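Local atomic coordinates of acetylacetone-cleaving enzyme (Acinetobacter johnsonii, PDB entry 3BAL), a protein that cleaves acetylacetone with one molecule of oxygen into methylglyoxal and acetate, using an iron cofactor in each subunit of a cupin-fold homotetramer. Residues I136-A139 against E140-A144; T107-P110 against V111-F115; I16-N19 against N20-P23. All blocks are in the same frame, centred on the assembly; numbering follows the deposited sequence.

Contact 1. Residues I136-A139 against E140-A144; sequences IGWA and EAQGA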
# COMPACT_ATOMS: atom_id res chain seq x y z
N ILE A 136 -12.73 -10.68 7.47
CA ILE A 136 -13.01 -9.37 8.04
C ILE A 136 -12.06 -8.24 7.61
O ILE A 136 -10.94 -8.13 8.11
CB ILE A 136 -13.05 -9.46 9.59
CG1 ILE A 136 -14.03 -10.58 10.02
CG2 ILE A 136 -13.45 -8.12 10.20
CD1 ILE A 136 -15.48 -10.38 9.59
N GLY A 137 -12.54 -7.41 6.68
CA GLY A 137 -11.77 -6.28 6.19
C GLY A 137 -12.36 -4.97 6.70
O GLY A 137 -13.22 -5.00 7.59
N TRP A 138 -11.93 -3.83 6.15
CA TRP A 138 -12.44 -2.53 6.60
C TRP A 138 -13.97 -2.45 6.53
O TRP A 138 -14.61 -1.91 7.44
CB TRP A 138 -11.81 -1.37 5.77
CG TRP A 138 -12.28 -1.29 4.33
CD1 TRP A 138 -11.71 -1.90 3.25
CD2 TRP A 138 -13.47 -0.66 3.86
NE1 TRP A 138 -12.48 -1.69 2.13
CE2 TRP A 138 -13.57 -0.93 2.47
CE3 TRP A 138 -14.48 0.11 4.46
CZ2 TRP A 138 -14.63 -0.46 1.68
CZ3 TRP A 138 -15.53 0.58 3.68
CH2 TRP A 138 -15.60 0.29 2.31
N ALA A 139 -14.55 -3.00 5.47
CA ALA A 139 -15.99 -2.96 5.30
C ALA A 139 -16.73 -3.75 6.39
O ALA A 139 -17.70 -3.26 6.97
CB ALA A 139 -16.37 -3.51 3.91
N GLU A 140 -16.28 -4.97 6.66
CA GLU A 140 -16.89 -5.81 7.68
C GLU A 140 -16.68 -5.24 9.08
O GLU A 140 -17.56 -5.35 9.94
CB GLU A 140 -16.34 -7.23 7.60
CG GLU A 140 -16.69 -8.00 6.33
CD GLU A 140 -15.97 -7.50 5.09
OE1 GLU A 140 -14.87 -6.93 5.21
OE2 GLU A 140 -16.51 -7.68 3.97
N ALA A 141 -15.51 -4.65 9.32
CA ALA A 141 -15.20 -4.05 10.62
C ALA A 141 -16.07 -2.81 10.85
O ALA A 141 -16.56 -2.59 11.96
CB ALA A 141 -13.72 -3.67 10.68
N GLN A 142 -16.25 -2.00 9.82
CA GLN A 142 -17.08 -0.81 9.96
C GLN A 142 -18.53 -1.23 10.22
O GLN A 142 -19.23 -0.60 11.01
CB GLN A 142 -17.00 0.07 8.70
CG GLN A 142 -17.99 1.24 8.70
CD GLN A 142 -17.82 2.16 7.51
OE1 GLN A 142 -17.04 3.12 7.55
NE2 GLN A 142 -18.55 1.88 6.43
N GLY A 143 -18.98 -2.29 9.55
CA GLY A 143 -20.34 -2.77 9.75
C GLY A 143 -20.61 -3.20 11.18
O GLY A 143 -21.66 -2.88 11.75
N ALA A 144 -19.67 -3.93 11.76
CA ALA A 144 -19.79 -4.42 13.14
C ALA A 144 -19.72 -3.26 14.13
O ALA A 144 -20.42 -3.26 15.15
CB ALA A 144 -18.68 -5.42 13.44
O HOH W 1 -13.44 -5.07 3.39
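Gly137 and Ala141 join at the first turn of helix 138-148, where Ala141 N donates to Gly137 O at 2.9 Å, and the next two i to i+4 bonds, Gln142 N to Trp138 O and Gly143 N to Ala139 O, follow in step. Gly137 is the N-cap residue. Its own amide is taken up by the side chain of the third helical residue, since Gly137 N donates to Glu140 OE1 at 2.8 Å (147° at the hydrogen); only this half of a capping box is made, because Gly137 has no side chain to return a bond to Glu140 N. The bond uses the anti side of the carboxylate and lies 30° out of its plane. A bend at chi2 (71°) brings the Glu140 carboxylate back to the helix start, where the positive end of the helix dipole would probably stabilise its charge. A water extends the cap, donating to Glu140 OE1 and accepting from Ala139 N. Before the cap, Ile136 CD1 rests 3.8 Å from Glu140 CB. Trp138 carries the helix start into the tetramer: NE1 bonds Ser100 OG of a neighbouring subunit. From its extended chain, Gln142 bonds Tyr3 OH through OE1 and Lys6 O through NE2, both of another subunit. Within the helix the two side chains also approach each other: Gln142 NE2 lies 4.3 Å from Trp138 CZ3, at the indole edge and near its plane.

Contact 2. Residues T107-P110 against V111-F115; sequences TFFP and VESQF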
# COMPACT_ATOMS: atom_id res chain seq x y z
N THR A 107 -4.46 -15.35 20.07
CA THR A 107 -3.72 -14.24 20.66
C THR A 107 -4.33 -14.06 22.06
O THR A 107 -5.54 -13.85 22.20
CB THR A 107 -3.89 -12.95 19.82
OG1 THR A 107 -3.28 -13.15 18.54
CG2 THR A 107 -3.23 -11.76 20.50
N PHE A 108 -3.47 -14.13 23.09
CA PHE A 108 -3.90 -14.09 24.49
C PHE A 108 -3.37 -12.94 25.37
O PHE A 108 -2.19 -12.57 25.29
CB PHE A 108 -3.51 -15.44 25.12
CG PHE A 108 -4.05 -15.66 26.51
CD1 PHE A 108 -5.40 -15.92 26.71
CD2 PHE A 108 -3.20 -15.64 27.61
CE1 PHE A 108 -5.90 -16.16 27.99
CE2 PHE A 108 -3.69 -15.88 28.89
CZ PHE A 108 -5.04 -16.14 29.08
N PHE A 109 -4.23 -12.42 26.24
CA PHE A 109 -3.85 -11.34 27.16
C PHE A 109 -3.90 -11.80 28.62
O PHE A 109 -4.96 -11.81 29.24
CB PHE A 109 -4.77 -10.14 26.95
CG PHE A 109 -4.77 -9.63 25.55
CD1 PHE A 109 -5.61 -10.19 24.59
CD2 PHE A 109 -3.87 -8.65 25.16
CE1 PHE A 109 -5.56 -9.78 23.27
CE2 PHE A 109 -3.80 -8.22 23.83
CZ PHE A 109 -4.65 -8.79 22.89
N PRO A 110 -2.75 -12.19 29.18
CA PRO A 110 -2.60 -12.68 30.56
C PRO A 110 -2.97 -11.66 31.63
O PRO A 110 -3.34 -12.03 32.75
CB PRO A 110 -1.11 -13.05 30.64
CG PRO A 110 -0.70 -13.24 29.19
CD PRO A 110 -1.43 -12.13 28.51
N VAL A 111 -2.89 -10.39 31.26
CA VAL A 111 -3.16 -9.29 32.17
C VAL A 111 -3.98 -8.21 31.44
O VAL A 111 -3.98 -8.17 30.21
CB VAL A 111 -1.80 -8.72 32.65
CG1 VAL A 111 -1.48 -7.42 31.92
CG2 VAL A 111 -1.77 -8.58 34.14
N GLU A 112 -4.69 -7.35 32.17
CA GLU A 112 -5.48 -6.32 31.50
C GLU A 112 -4.57 -5.48 30.59
O GLU A 112 -3.60 -4.87 31.06
CB GLU A 112 -6.18 -5.41 32.49
CG GLU A 112 -7.14 -4.45 31.80
CD GLU A 112 -8.23 -3.96 32.72
OE1 GLU A 112 -7.92 -3.26 33.71
OE2 GLU A 112 -9.41 -4.28 32.45
N SER A 113 -4.90 -5.44 29.30
CA SER A 113 -4.08 -4.74 28.32
C SER A 113 -4.81 -3.77 27.38
O SER A 113 -6.04 -3.67 27.38
CB SER A 113 -3.35 -5.79 27.46
OG SER A 113 -2.82 -6.83 28.25
N GLN A 114 -4.02 -3.06 26.57
CA GLN A 114 -4.53 -2.14 25.56
C GLN A 114 -3.51 -2.09 24.41
O GLN A 114 -2.30 -2.06 24.65
CB GLN A 114 -4.73 -0.72 26.12
CG GLN A 114 -5.14 0.31 25.03
CD GLN A 114 -5.37 1.73 25.55
OE1 GLN A 114 -6.43 2.05 26.09
NE2 GLN A 114 -4.37 2.60 25.37
N PHE A 115 -4.01 -2.11 23.18
CA PHE A 115 -3.14 -2.02 22.01
C PHE A 115 -3.85 -1.36 20.82
O PHE A 115 -5.05 -1.52 20.62
CB PHE A 115 -2.58 -3.41 21.63
CG PHE A 115 -3.56 -4.31 20.91
CD1 PHE A 115 -3.59 -4.36 19.52
CD2 PHE A 115 -4.44 -5.12 21.63
CE1 PHE A 115 -4.48 -5.22 18.86
CE2 PHE A 115 -5.32 -5.98 20.97
CZ PHE A 115 -5.34 -6.03 19.59
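Phe109 and Phe115 pack together where the chain turns from the short, loosely paired strand 108-109 into strand 113-120, a connection between the two sheets of the cupin jelly roll. The tight part is the aromatic pair. The ring planes are 12° from parallel but strongly offset, with centroids 5.7 Å apart and little face overlap, and the rings meet instead through Phe109 CZ and Phe115 CE2, 3.5 Å apart. Phe115 CG stands between its backbone N and carbonyl carbon (chi1 77°), which sets its ring beside that of Phe109. Strands 46-53 and 57-64 contribute Cys53 and Phe59 to the same buried cluster, and Phe51 stacks on Phe115, whose side chain is about 8 Å from the bound zinc ion. The loose side is the bend itself: Pro110 and the exposed Val111 touch chiefly as chain neighbours, and no hydrogen bond crosses between 107-110 and 111-115. Ser113 lies at the transition, its CB 3.7 Å from Phe109 CD2. Its hydroxyl also accepts from Lys76 N, which ties the turn to strand 76-79, while Ser113 OG donates to Val111 O at 2.6 Å from 40° above the carbonyl plane.

Contact 3. Residues I16-N19 against N20-P23; sequences ISDN and NYVP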
# COMPACT_ATOMS: atom_id res chain seq x y z
N ILE A 16 -10.11 9.91 21.17
CA ILE A 16 -10.41 8.58 21.71
C ILE A 16 -10.95 8.71 23.13
O ILE A 16 -10.20 8.99 24.07
CB ILE A 16 -9.14 7.71 21.71
CG1 ILE A 16 -8.58 7.62 20.29
CG2 ILE A 16 -9.47 6.31 22.26
CD1 ILE A 16 -7.23 6.92 20.18
N SER A 17 -12.26 8.50 23.28
CA SER A 17 -12.91 8.62 24.58
C SER A 17 -13.32 7.27 25.15
O SER A 17 -13.65 6.34 24.41
CB SER A 17 -14.14 9.51 24.44
OG SER A 17 -13.82 10.70 23.73
N ASP A 18 -13.31 7.16 26.48
CA ASP A 18 -13.68 5.92 27.13
C ASP A 18 -15.09 5.51 26.78
O ASP A 18 -15.38 4.32 26.62
CB ASP A 18 -13.54 6.04 28.64
CG ASP A 18 -12.10 6.06 29.09
OD1 ASP A 18 -11.24 5.62 28.29
OD2 ASP A 18 -11.84 6.50 30.23
N ASN A 19 -15.96 6.51 26.66
CA ASN A 19 -17.37 6.31 26.34
C ASN A 19 -17.68 5.62 25.02
O ASN A 19 -18.78 5.12 24.84
CB ASN A 19 -18.09 7.66 26.35
CG ASN A 19 -18.16 8.27 27.72
OD1 ASN A 19 -18.59 9.42 27.87
ND2 ASN A 19 -17.76 7.51 28.74
N ASN A 20 -16.72 5.60 24.10
CA ASN A 20 -16.96 5.00 22.80
C ASN A 20 -16.48 3.58 22.57
O ASN A 20 -16.62 3.05 21.46
CB ASN A 20 -16.41 5.91 21.70
CG ASN A 20 -17.18 7.20 21.60
OD1 ASN A 20 -18.37 7.25 21.92
ND2 ASN A 20 -16.51 8.26 21.15
N TYR A 21 -15.92 2.95 23.59
CA TYR A 21 -15.50 1.57 23.44
C TYR A 21 -16.76 0.72 23.51
O TYR A 21 -17.61 0.93 24.38
CB TYR A 21 -14.53 1.17 24.55
CG TYR A 21 -13.10 1.67 24.36
CD1 TYR A 21 -12.68 2.90 24.87
CD2 TYR A 21 -12.16 0.89 23.67
CE1 TYR A 21 -11.37 3.35 24.70
CE2 TYR A 21 -10.85 1.33 23.49
CZ TYR A 21 -10.46 2.56 24.01
OH TYR A 21 -9.16 2.98 23.83
N VAL A 22 -16.90 -0.23 22.59
CA VAL A 22 -18.07 -1.12 22.57
C VAL A 22 -17.59 -2.57 22.61
O VAL A 22 -16.44 -2.87 22.29
CB VAL A 22 -18.93 -0.93 21.28
CG1 VAL A 22 -19.47 0.48 21.21
CG2 VAL A 22 -18.11 -1.26 20.03
N PRO A 23 -18.47 -3.50 23.01
CA PRO A 23 -18.09 -4.92 23.08
C PRO A 23 -17.71 -5.46 21.70
O PRO A 23 -18.38 -5.18 20.70
CB PRO A 23 -19.35 -5.59 23.62
CG PRO A 23 -19.98 -4.52 24.46
CD PRO A 23 -19.82 -3.30 23.59
O HOH W 2 -13.68 7.89 20.87
O HOH W 3 -20.26 2.14 24.48
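Tyr21 folds back against Ile16, Ser17 and Asp18 across a short 3-10 turn, which leads from the loop after strand 12-15 into strand 22-23, at the margin of the jelly-roll sheet that also holds strands 34-41 and 46-53. Two backbone bonds of the i to i+3 kind define the turn: Asn20 N to Ser17 O at 3.2 Å, and Tyr21 N to Asp18 O, weak at 3.4 Å. The Tyr21 side chain leaves the backbone with CG anti to the carbonyl carbon (chi1 -78°), and this folds the ring back along the turn. Its CD1 corner then sits against two main-chain oxygens, with Asp18 O at the ring edge and near its plane, 3.5 Å from CD1, and Ser17 O approaching obliquely. Farther out, the phenol end meets Ile16, whose CG2 branch comes to 3.7 Å from Tyr21 OH. Beyond the turn, Tyr21 packs on Ile50 and Asn52 of strand 46-53, while Ile16 meets Phe71 of a neighbouring subunit. Asn20 takes a similar first torsion (chi1 -67°), but its amide works through polar partners. Asn20 OD1 bonds Lys149 NZ near the C-terminus, and Asn20 ND2 donates to a water that also accepts from Ser17 N, which holds both ends of the amide. A second water donates to Tyr21 O at 2.9 Å and more weakly to Asn19 O.

How the contacts relate
Contact 2 is the buried member of the set, contact 1 is partly buried and contact 3 lies at the surface, and their chemistry follows. Aromatic packing dominates 107-115, whereas main-chain bonds and bridging waters shape both 136-144 and 16-23; a side-chain carboxylate caps the helix start in contact 1, while main-chain bonds alone close the turn of contact 3. Contacts 2 and 3 reach the same sheet and touch where Gln114 meets Tyr21. The chain's centre lies between contacts 1 and 2, whose own centres are about 22 Å apart. Contact 3 approaches contact 1 to about 6 Å between nearest atoms; Val22 packs on the later part of helix 138-148. Other subunits reach contacts 1 and 3 but not contact 2.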